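Local structure of CBS domain protein (3LHH) at residues L155-M158 with M159-L162; N121-S124 with G125-L129; P62-A65 with N66-T69; S73-S76 with R77-V80. The protein binds AMP through its paired CBS domains, the part described here, within a longer, probably membrane-anchored protein that may also bind flavin adenine dinucleotide. All coordinates share one frame; numbering follows the deposited sequence.

Contact 1. Residues L155-M158 with M159-L162. With AMP (adenosine monophosphate), chain B.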
loop_
_atom_site.group_PDB
_atom_site.type_symbol
_atom_site.label_atom_id
_atom_site.label_comp_id
_atom_site.label_asym_id
_atom_site.label_seq_id
_atom_site.Cartn_x
_atom_site.Cartn_y
_atom_site.Cartn_z
ATOM N N LEU A 155 -2.144 -2.675 8.671
ATOM C CA LEU A 155 -2.434 -2.664 10.100
ATOM C C LEU A 155 -3.676 -3.514 10.350
ATOM O O LEU A 155 -3.709 -4.348 11.269
ATOM C CB LEU A 155 -2.668 -1.234 10.567
ATOM C CG LEU A 155 -3.128 -1.102 12.018
ATOM C CD1 LEU A 155 -2.011 -1.503 12.935
ATOM C CD2 LEU A 155 -3.586 0.327 12.290
ATOM N N GLN A 156 -4.690 -3.314 9.509
ATOM C CA GLN A 156 -5.942 -4.061 9.608
ATOM C C GLN A 156 -5.679 -5.557 9.686
ATOM O O GLN A 156 -6.207 -6.255 10.547
ATOM C CB GLN A 156 -6.828 -3.761 8.398
ATOM C CG GLN A 156 -8.151 -3.081 8.726
ATOM C CD GLN A 156 -9.362 -3.984 8.511
ATOM O OE1 GLN A 156 -9.754 -4.267 7.373
ATOM N NE2 GLN A 156 -9.969 -4.427 9.610
ATOM N N ASP A 157 -4.865 -6.052 8.758
ATOM C CA ASP A 157 -4.547 -7.469 8.731
ATOM C C ASP A 157 -3.759 -7.880 9.956
ATOM O O ASP A 157 -3.902 -8.989 10.457
ATOM C CB ASP A 157 -3.779 -7.821 7.456
ATOM C CG ASP A 157 -4.678 -7.852 6.236
ATOM O OD1 ASP A 157 -5.912 -7.824 6.423
ATOM O OD2 ASP A 157 -4.158 -7.904 5.096
HETATM N N MSE A 158 -2.902 -6.982 10.421
HETATM C CA MSE A 158 -2.139 -7.227 11.628
HETATM C C MSE A 158 -3.019 -7.346 12.869
HETATM O O MSE A 158 -2.772 -8.187 13.730
HETATM C CB MSE A 158 -1.098 -6.135 11.824
HETATM C CG MSE A 158 0.129 -6.353 10.977
HETATM SE SE MSE A 158 1.411 -7.532 11.854
HETATM C CE MSE A 158 0.242 -8.963 12.480
HETATM N N MSE A 159 -4.037 -6.497 12.960
HETATM C CA MSE A 159 -4.959 -6.542 14.089
HETATM C C MSE A 159 -5.889 -7.742 14.020
HETATM O O MSE A 159 -6.192 -8.353 15.046
HETATM C CB MSE A 159 -5.781 -5.264 14.168
HETATM C CG MSE A 159 -4.981 -4.097 14.703
HETATM SE SE MSE A 159 -6.046 -2.488 14.800
HETATM C CE MSE A 159 -7.008 -2.539 13.097
ATOM N N ASP A 160 -6.352 -8.074 12.821
ATOM C CA ASP A 160 -7.207 -9.244 12.665
ATOM C C ASP A 160 -6.459 -10.485 13.113
ATOM O O ASP A 160 -7.039 -11.387 13.713
ATOM C CB ASP A 160 -7.665 -9.411 11.221
ATOM C CG ASP A 160 -8.635 -8.331 10.793
ATOM O OD1 ASP A 160 -9.055 -7.517 11.646
ATOM O OD2 ASP A 160 -8.978 -8.303 9.598
ATOM N N ALA A 161 -5.163 -10.531 12.834
ATOM C CA ALA A 161 -4.395 -11.719 13.176
ATOM C C ALA A 161 -4.162 -11.818 14.694
ATOM O O ALA A 161 -4.120 -12.910 15.262
ATOM C CB ALA A 161 -3.089 -11.749 12.414
ATOM N N LEU A 162 -4.039 -10.672 15.346
ATOM C CA LEU A 162 -3.885 -10.647 16.792
ATOM C C LEU A 162 -5.176 -11.038 17.505
ATOM O O LEU A 162 -5.141 -11.774 18.492
ATOM C CB LEU A 162 -3.447 -9.262 17.264
ATOM C CG LEU A 162 -2.180 -9.236 18.111
ATOM C CD1 LEU A 162 -2.156 -10.409 19.061
ATOM C CD2 LEU A 162 -0.984 -9.296 17.197
HETATM P P AMP B . -9.640 -2.072 2.719
HETATM O O1P AMP B . -10.142 -2.796 1.487
HETATM O O2P AMP B . -8.950 -0.774 2.400
HETATM O O3P AMP B . -10.609 -2.003 3.874
HETATM O "O5'" AMP B . -8.551 -3.121 3.251
HETATM C "C5'" AMP B . -8.971 -4.411 3.707
HETATM C "C4'" AMP B . -7.922 -5.469 3.362
HETATM O "O4'" AMP B . -7.741 -5.591 1.942
HETATM C "C3'" AMP B . -6.534 -5.120 3.888
HETATM O "O3'" AMP B . -6.348 -5.483 5.269
HETATM C "C2'" AMP B . -5.640 -5.901 2.949
HETATM O "O2'" AMP B . -5.764 -7.274 3.327
HETATM C "C1'" AMP B . -6.349 -5.765 1.615
HETATM N N9 AMP B . -5.923 -4.564 0.837
HETATM C C8 AMP B . -6.088 -3.277 1.203
HETATM N N7 AMP B . -5.624 -2.418 0.266
HETATM C C5 AMP B . -5.134 -3.172 -0.736
HETATM C C6 AMP B . -4.509 -2.897 -2.047
HETATM N N6 AMP B . -4.288 -1.625 -2.478
HETATM N N1 AMP B . -4.174 -3.960 -2.802
HETATM C C2 AMP B . -4.395 -5.229 -2.388
HETATM N N3 AMP B . -4.959 -5.547 -1.206
HETATM C C4 AMP B . -5.339 -4.573 -0.355
#
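Leu-155 meets Met-159 twice in the first turn of helix 155-163. The carbonyl oxygen Leu-155 O accepts a hydrogen bond from Met-159 N at 2.8 Å, while Leu-155 CG lies 4.3 Å from SE of Met-159, a selenomethionine. Next, Gln-156 O accepts from Asp-160 N. In the conformer described, the two side chains pass each other with the amide and carboxylate planes 88° apart, and Gln-156 NE2 stays 3.8 Å from Asp-160 OD1. Asp-157 shows why this helix matters to a CBS pair, or Bateman module, in which a nucleotide sits between two domains. With CG beside the backbone N (chi1 -75°), its carboxylate reaches the ribose and holds the diol with both oxygens: OD1 of Asp-157 accepts from AMP O3' at 2.6 Å, and OD2 from AMP O2' at 2.5 Å, a length too short to be read as a measure of strength. Asp-160 OD2 comes within 4.4 Å of Asp-157 OD1, which may add to the negative field around the diol. Thr-154, just before the helix, bonds both AMP and the backbone N of Asp-157. Met-158, also a selenomethionine, lays its bent chain against helix 125-135; its CE lies 4.3 Å from Ala-161 CB, and its carbonyl O accepts from Leu-162 N at 3.2 Å.

Contact 2. Residues N121-S124 with G125-L129; sequences NSLS and GMELL
A capping box formed by Ser-124 and Glu-127 starts helix 125-135, with each residue using its side chain to serve the backbone of the other. In one direction Glu-127 N donates to Ser-124 OG at 3.1 Å, a nearly straight bond of 168°. In the other, Ser-124 N donates to Glu-127 OE2 on the anti lone pair, the one facing away from the second carboxylate oxygen. That bond measures 2.5 Å from Ser-124 N to Glu-127 OE2, but Glu-127 has two conformers and the short length is doubtful as a measure of strength. The serine hydroxyl is placed by its first torsion (chi1 80°), which sets OG between the backbone N and the carbonyl carbon. With an alanine here instead of Ser-124, Glu-127 N is likely to be left without its side-chain acceptor and the first turn freer to fray.

The helix lies between the parallel strands 117-120 and 139-143 in the chain, the helical crossover of a beta-alpha-beta unit in the second CBS domain. Just outside the box, Leu-123 and Leu-128 form the apolar pair known as a hydrophobic staple, linking the residue before the N-cap to the fourth of the helix, with Leu-123 CD2 lying 4.2 Å from Leu-128 CD1. Leu-123 CG also packs obliquely against Glu-127 CB at 3.9 Å, while Leu-128 N donates to Ser-124 O at 2.9 Å.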
loop_
_atom_site.group_PDB
_atom_site.type_symbol
_atom_site.label_atom_id
_atom_site.label_comp_id
_atom_site.label_asym_id
_atom_site.label_seq_id
_atom_site.Cartn_x
_atom_site.Cartn_y
_atom_site.Cartn_z
ATOM N N ASN A 121 11.736 -8.706 4.899
ATOM C CA ASN A 121 10.921 -9.882 5.169
ATOM C C ASN A 121 11.475 -10.718 6.325
ATOM O O ASN A 121 10.927 -11.769 6.665
ATOM C CB ASN A 121 10.763 -10.739 3.909
ATOM C CG ASN A 121 12.034 -11.507 3.537
ATOM O OD1 ASN A 121 13.121 -11.254 4.063
ATOM N ND2 ASN A 121 11.892 -12.454 2.610
ATOM N N SER A 122 12.562 -10.239 6.929
ATOM C CA SER A 122 13.197 -10.933 8.047
ATOM C C SER A 122 12.697 -10.420 9.413
ATOM O O SER A 122 13.170 -10.846 10.471
ATOM C CB SER A 122 14.720 -10.787 7.953
ATOM O OG SER A 122 15.136 -9.501 8.389
ATOM N N LEU A 123 11.744 -9.500 9.381
ATOM C CA LEU A 123 11.181 -8.957 10.601
ATOM C C LEU A 123 10.345 -10.026 11.305
ATOM O O LEU A 123 9.691 -10.830 10.658
ATOM C CB LEU A 123 10.330 -7.741 10.266
ATOM C CG LEU A 123 10.796 -6.414 10.855
ATOM C CD1 LEU A 123 12.290 -6.210 10.656
ATOM C CD2 LEU A 123 9.994 -5.267 10.261
ATOM N N SER A 124 10.395 -10.063 12.627
ATOM C CA SER A 124 9.528 -10.959 13.382
ATOM C C SER A 124 8.143 -10.326 13.491
ATOM O O SER A 124 7.969 -9.149 13.181
ATOM C CB SER A 124 10.090 -11.190 14.785
ATOM O OG SER A 124 9.783 -10.095 15.634
ATOM N N GLY A 125 7.161 -11.102 13.934
ATOM C CA GLY A 125 5.826 -10.571 14.159
ATOM C C GLY A 125 5.769 -9.389 15.124
ATOM O O GLY A 125 5.081 -8.393 14.867
HETATM N N MSE A 126 6.489 -9.497 16.236
HETATM C CA MSE A 126 6.519 -8.429 17.230
HETATM C C MSE A 126 7.151 -7.193 16.612
HETATM O O MSE A 126 6.604 -6.095 16.684
HETATM C CB MSE A 126 7.315 -8.845 18.481
HETATM C CG MSE A 126 6.484 -9.068 19.734
HETATM SE SE MSE A 126 5.451 -7.525 20.393
HETATM C CE MSE A 126 6.869 -6.520 21.291
ATOM N N GLU A 127 8.313 -7.387 16.003
ATOM C CA GLU A 127 9.046 -6.301 15.362
ATOM C C GLU A 127 8.181 -5.576 14.334
ATOM O O GLU A 127 8.210 -4.355 14.229
ATOM C CB GLU A 127 10.318 -6.846 14.711
ATOM C CG GLU A 127 11.259 -7.509 15.705
ATOM C CD GLU A 127 12.405 -8.243 15.035
ATOM O OE1 GLU A 127 13.564 -8.059 15.463
ATOM O OE2 GLU A 127 12.146 -9.004 14.080
ATOM N N LEU A 128 7.399 -6.329 13.580
ATOM C CA LEU A 128 6.505 -5.722 12.593
ATOM C C LEU A 128 5.403 -4.913 13.303
ATOM O O LEU A 128 5.137 -3.757 12.959
ATOM C CB LEU A 128 5.872 -6.803 11.723
ATOM C CG LEU A 128 5.010 -6.299 10.572
ATOM C CD1 LEU A 128 5.840 -5.430 9.626
ATOM C CD2 LEU A 128 4.413 -7.466 9.834
ATOM N N LEU A 129 4.771 -5.539 14.292
ATOM C CA LEU A 129 3.782 -4.876 15.134
ATOM C C LEU A 129 4.287 -3.541 15.688
ATOM O O LEU A 129 3.606 -2.514 15.595
ATOM C CB LEU A 129 3.428 -5.779 16.304
ATOM C CG LEU A 129 2.011 -6.309 16.377
ATOM C CD1 LEU A 129 1.751 -7.198 15.186
ATOM C CD2 LEU A 129 1.853 -7.082 17.650
#

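Contact 3. Residues P62-A65 with N66-T69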
loop_
_atom_site.group_PDB
_atom_site.type_symbol
_atom_site.label_atom_id
_atom_site.label_comp_id
_atom_site.label_asym_id
_atom_site.label_seq_id
_atom_site.Cartn_x
_atom_site.Cartn_y
_atom_site.Cartn_z
ATOM N N PRO A 62 -2.450 7.431 -17.653
ATOM C CA PRO A 62 -3.337 8.599 -17.635
ATOM C C PRO A 62 -4.141 8.663 -16.323
ATOM O O PRO A 62 -4.484 7.616 -15.766
ATOM C CB PRO A 62 -4.298 8.337 -18.816
ATOM C CG PRO A 62 -3.730 7.215 -19.569
ATOM C CD PRO A 62 -2.873 6.431 -18.651
ATOM N N LEU A 63 -4.445 9.868 -15.848
ATOM C CA LEU A 63 -5.261 10.033 -14.645
ATOM C C LEU A 63 -6.556 9.224 -14.716
ATOM O O LEU A 63 -6.994 8.668 -13.716
ATOM C CB LEU A 63 -5.596 11.497 -14.399
ATOM C CG LEU A 63 -6.503 11.709 -13.173
ATOM C CD1 LEU A 63 -5.859 11.170 -11.909
ATOM C CD2 LEU A 63 -6.873 13.166 -12.985
ATOM N N ASP A 64 -7.145 9.142 -15.905
ATOM C CA ASP A 64 -8.433 8.484 -16.072
ATOM C C ASP A 64 -8.326 6.976 -15.839
ATOM O O ASP A 64 -9.233 6.367 -15.268
ATOM C CB ASP A 64 -9.037 8.779 -17.460
ATOM C CG ASP A 64 -9.583 10.195 -17.584
ATOM O OD1 ASP A 64 -9.966 10.594 -18.718
ATOM O OD2 ASP A 64 -9.638 10.910 -16.556
ATOM N N ALA A 65 -7.232 6.371 -16.292
ATOM C CA ALA A 65 -7.039 4.940 -16.082
ATOM C C ALA A 65 -6.887 4.619 -14.592
ATOM O O ALA A 65 -7.375 3.592 -14.108
ATOM C CB ALA A 65 -5.848 4.433 -16.872
ATOM N N ASN A 66 -6.221 5.498 -13.857
ATOM C CA ASN A 66 -6.050 5.270 -12.424
ATOM C C ASN A 66 -7.380 5.455 -11.683
ATOM O O ASN A 66 -7.727 4.676 -10.809
ATOM C CB ASN A 66 -4.956 6.172 -11.870
ATOM C CG ASN A 66 -3.562 5.754 -12.339
ATOM O OD1 ASN A 66 -3.167 4.603 -12.180
ATOM N ND2 ASN A 66 -2.813 6.695 -12.898
ATOM N N LEU A 67 -8.122 6.479 -12.068
ATOM C CA LEU A 67 -9.478 6.669 -11.589
ATOM C C LEU A 67 -10.302 5.389 -11.751
ATOM O O LEU A 67 -10.988 4.966 -10.826
ATOM C CB LEU A 67 -10.137 7.823 -12.333
ATOM C CG LEU A 67 -10.262 9.182 -11.643
ATOM C CD1 LEU A 67 -9.386 9.306 -10.418
ATOM C CD2 LEU A 67 -9.986 10.306 -12.622
ATOM N N ARG A 68 -10.225 4.760 -12.920
ATOM C CA ARG A 68 -11.010 3.550 -13.157
ATOM C C ARG A 68 -10.534 2.390 -12.288
ATOM O O ARG A 68 -11.341 1.603 -11.784
ATOM C CB ARG A 68 -10.982 3.156 -14.638
ATOM C CG ARG A 68 -11.813 4.063 -15.541
ATOM C CD ARG A 68 -11.749 3.629 -17.020
ATOM N NE ARG A 68 -11.371 4.766 -17.853
ATOM C CZ ARG A 68 -10.231 4.873 -18.531
ATOM N NH1 ARG A 68 -9.996 5.972 -19.237
ATOM N NH2 ARG A 68 -9.337 3.887 -18.519
ATOM N N THR A 69 -9.222 2.270 -12.126
ATOM C CA THR A 69 -8.668 1.279 -11.212
ATOM C C THR A 69 -9.248 1.490 -9.815
ATOM O O THR A 69 -9.641 0.550 -9.122
ATOM C CB THR A 69 -7.123 1.386 -11.116
ATOM O OG1 THR A 69 -6.536 1.182 -12.409
ATOM C CG2 THR A 69 -6.584 0.335 -10.142
#
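Leu-63 and Leu-67 pack one turn apart on helix 63-71, the crossover helix of the beta-alpha-beta unit made with strands 57-58 and 77-81 in the first CBS domain. This is the closer side. Leu-63 CG touches Leu-67 CD2 at 3.8 Å, brought there by a first torsion (chi1 178°) that swings CG opposite the backbone N, and Leu-67 continues onto Leu-97 and Ser-101 of helix 94-102. The backbone bond from Leu-67 N to Leu-63 O is almost straight, 3.0 Å at 170°. Around the helix, Asn-66 is buried and its ND2 donates to Asp-58 O, fastening the helix to strand 57-58, and Thr-69 N donates to Ala-65 O at 3.0 Å while its side chain rests on Leu-57 and Val-55.

The surface side is looser. At the N-cap, Pro-62 O receives a weak bond from Asn-66 N and another from Ala-65 N. Asp-64 and Arg-68 carry opposite charges, yet Asp-64 OD1 and Arg-68 NH1 remain 4.7 Å apart. The arginine bends at chi3 (-128°) and folds back over the helix, laying one face of its guanidinium on the backbone, so that the centre of the group rides 3.7 Å over Asp-64 O.

Contact 4. Residues S73-S76 with R77-V80. With AMP (adenosine monophosphate), chain B.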
loop_
_atom_site.group_PDB
_atom_site.type_symbol
_atom_site.label_atom_id
_atom_site.label_comp_id
_atom_site.label_asym_id
_atom_site.label_seq_id
_atom_site.Cartn_x
_atom_site.Cartn_y
_atom_site.Cartn_z
ATOM N N SER A 73 -12.448 -0.996 -7.341
ATOM C CA SER A 73 -11.902 -1.636 -6.152
ATOM C C SER A 73 -12.543 -1.047 -4.888
ATOM O O SER A 73 -12.915 0.128 -4.877
ATOM C CB SER A 73 -10.384 -1.429 -6.122
ATOM O OG SER A 73 -9.857 -1.856 -4.886
ATOM N N PRO A 74 -12.684 -1.864 -3.825
ATOM C CA PRO A 74 -13.168 -1.371 -2.523
ATOM C C PRO A 74 -12.059 -0.734 -1.652
ATOM O O PRO A 74 -12.383 -0.061 -0.678
ATOM C CB PRO A 74 -13.668 -2.644 -1.821
ATOM C CG PRO A 74 -13.088 -3.819 -2.623
ATOM C CD PRO A 74 -12.236 -3.261 -3.740
ATOM N N HIS A 75 -10.787 -0.950 -1.974
ATOM C CA HIS A 75 -9.687 -0.522 -1.078
ATOM C C HIS A 75 -9.610 0.968 -0.767
ATOM O O HIS A 75 -9.824 1.792 -1.635
ATOM C CB HIS A 75 -8.335 -0.992 -1.608
ATOM C CG HIS A 75 -8.285 -2.462 -1.862
ATOM N ND1 HIS A 75 -8.729 -3.386 -0.935
ATOM C CD2 HIS A 75 -7.854 -3.172 -2.932
ATOM C CE1 HIS A 75 -8.566 -4.602 -1.427
ATOM N NE2 HIS A 75 -8.035 -4.500 -2.634
ATOM N N SER A 76 -9.276 1.303 0.478
ATOM C CA SER A 76 -9.154 2.701 0.881
ATOM C C SER A 76 -7.847 3.345 0.449
ATOM O O SER A 76 -7.777 4.561 0.271
ATOM C CB SER A 76 -9.273 2.838 2.421
ATOM O OG SER A 76 -10.503 2.319 2.869
ATOM N N ARG A 77 -6.795 2.544 0.338
ATOM C CA ARG A 77 -5.482 3.079 -0.006
ATOM C C ARG A 77 -4.808 2.257 -1.106
ATOM O O ARG A 77 -4.950 1.045 -1.161
ATOM C CB ARG A 77 -4.575 3.157 1.237
ATOM C CG ARG A 77 -5.251 3.752 2.477
ATOM C CD ARG A 77 -4.246 4.176 3.554
ATOM N NE ARG A 77 -3.732 5.520 3.302
ATOM C CZ ARG A 77 -4.438 6.634 3.480
ATOM N NH1 ARG A 77 -5.694 6.574 3.916
ATOM N NH2 ARG A 77 -3.891 7.811 3.212
ATOM N N PHE A 78 -4.074 2.936 -1.981
ATOM C CA PHE A 78 -3.408 2.266 -3.098
ATOM C C PHE A 78 -1.943 2.638 -3.162
ATOM O O PHE A 78 -1.615 3.818 -3.194
ATOM C CB PHE A 78 -4.073 2.665 -4.412
ATOM C CG PHE A 78 -5.499 2.203 -4.520
ATOM C CD1 PHE A 78 -5.796 0.997 -5.120
ATOM C CD2 PHE A 78 -6.538 2.963 -4.001
ATOM C CE1 PHE A 78 -7.133 0.557 -5.235
ATOM C CE2 PHE A 78 -7.866 2.526 -4.098
ATOM C CZ PHE A 78 -8.154 1.323 -4.714
ATOM N N PRO A 79 -1.060 1.624 -3.197
ATOM C CA PRO A 79 0.343 1.847 -3.533
ATOM C C PRO A 79 0.414 2.477 -4.912
ATOM O O PRO A 79 -0.396 2.151 -5.784
ATOM C CB PRO A 79 0.926 0.430 -3.578
ATOM C CG PRO A 79 -0.112 -0.445 -2.823
ATOM C CD PRO A 79 -1.404 0.194 -3.124
ATOM N N VAL A 80 1.372 3.375 -5.100
ATOM C CA VAL A 80 1.556 4.082 -6.357
ATOM C C VAL A 80 2.972 3.877 -6.835
ATOM O O VAL A 80 3.936 4.122 -6.101
ATOM C CB VAL A 80 1.386 5.598 -6.190
ATOM C CG1 VAL A 80 1.646 6.295 -7.517
ATOM C CG2 VAL A 80 0.006 5.920 -5.665
HETATM P P AMP B . -9.640 -2.072 2.719
HETATM O O1P AMP B . -10.142 -2.796 1.487
HETATM O O2P AMP B . -8.950 -0.774 2.400
HETATM O O3P AMP B . -10.609 -2.003 3.874
HETATM O "O5'" AMP B . -8.551 -3.121 3.251
HETATM C "C5'" AMP B . -8.971 -4.411 3.707
HETATM C "C4'" AMP B . -7.922 -5.469 3.362
HETATM O "O4'" AMP B . -7.741 -5.591 1.942
HETATM C "C3'" AMP B . -6.534 -5.120 3.888
HETATM O "O3'" AMP B . -6.348 -5.483 5.269
HETATM C "C2'" AMP B . -5.640 -5.901 2.949
HETATM O "O2'" AMP B . -5.764 -7.274 3.327
HETATM C "C1'" AMP B . -6.349 -5.765 1.615
HETATM N N9 AMP B . -5.923 -4.564 0.837
HETATM C C8 AMP B . -6.088 -3.277 1.203
HETATM N N7 AMP B . -5.624 -2.418 0.266
HETATM C C5 AMP B . -5.134 -3.172 -0.736
HETATM C C6 AMP B . -4.509 -2.897 -2.047
HETATM N N6 AMP B . -4.288 -1.625 -2.478
HETATM N N1 AMP B . -4.174 -3.960 -2.802
HETATM C C2 AMP B . -4.395 -5.229 -2.388
HETATM N N3 AMP B . -4.959 -5.547 -1.206
HETATM C C4 AMP B . -5.339 -4.573 -0.355
#
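Phe-78 packs against the carbonyl of His-75 where the loop 73-76 enters strand 77-81, and this bend lines the AMP pocket of the first CBS domain. Hydrogen bonds come first. Ser-73 OG accepts from His-75 N at 3.2 Å, closing an ST turn just ahead of the phosphate contacts. Two donors then hold separate phosphate oxygens: His-75 ND1 donates to AMP O1P at 2.9 Å, while Ser-76 N donates to AMP O2P at 2.8 Å along a nearly linear N-H (175°). At the far end of the nucleotide, AMP N6 donates to Arg-77 O at 3.0 Å, a backbone acceptor that suits the amino group of adenine.

Flat packing is the second kind. With CG beside the backbone N (chi1 -54°), the His-75 ring lies on the purine, AMP C5 3.4 Å from its plane, and its edge is directed at the phosphate. A leucine in its place would probably leave AMP O1P without this donor and the adenine without a flat aromatic cover.

Van der Waals contacts finish the bend. Ser-73 OG sits at the edge of the Phe-78 ring, 3.6 Å from CZ, and Phe-78 CE2 comes to 3.2 Å from His-75 O.

In the fold
From the N terminus the four contacts come in series, each a short closure within one continuous stretch, and none nests or crosses another. Contact 3 opens helix 63-71, and contact 4 follows as the chain turns into strand 77-81, so together they span the later part of one beta-alpha-beta unit, their centres about 12 Å apart. Contact 2 caps helix 125-135 in the second CBS domain, and contact 1 begins the last helix, 155-163. These two helices pack together, Met-158 packing against Leu-128 and Leu-129. Contacts 1 and 4, in different CBS domains and about 8 Å apart at their nearest atoms, are bridged by AMP, one holding its ribose, the other its phosphate and base.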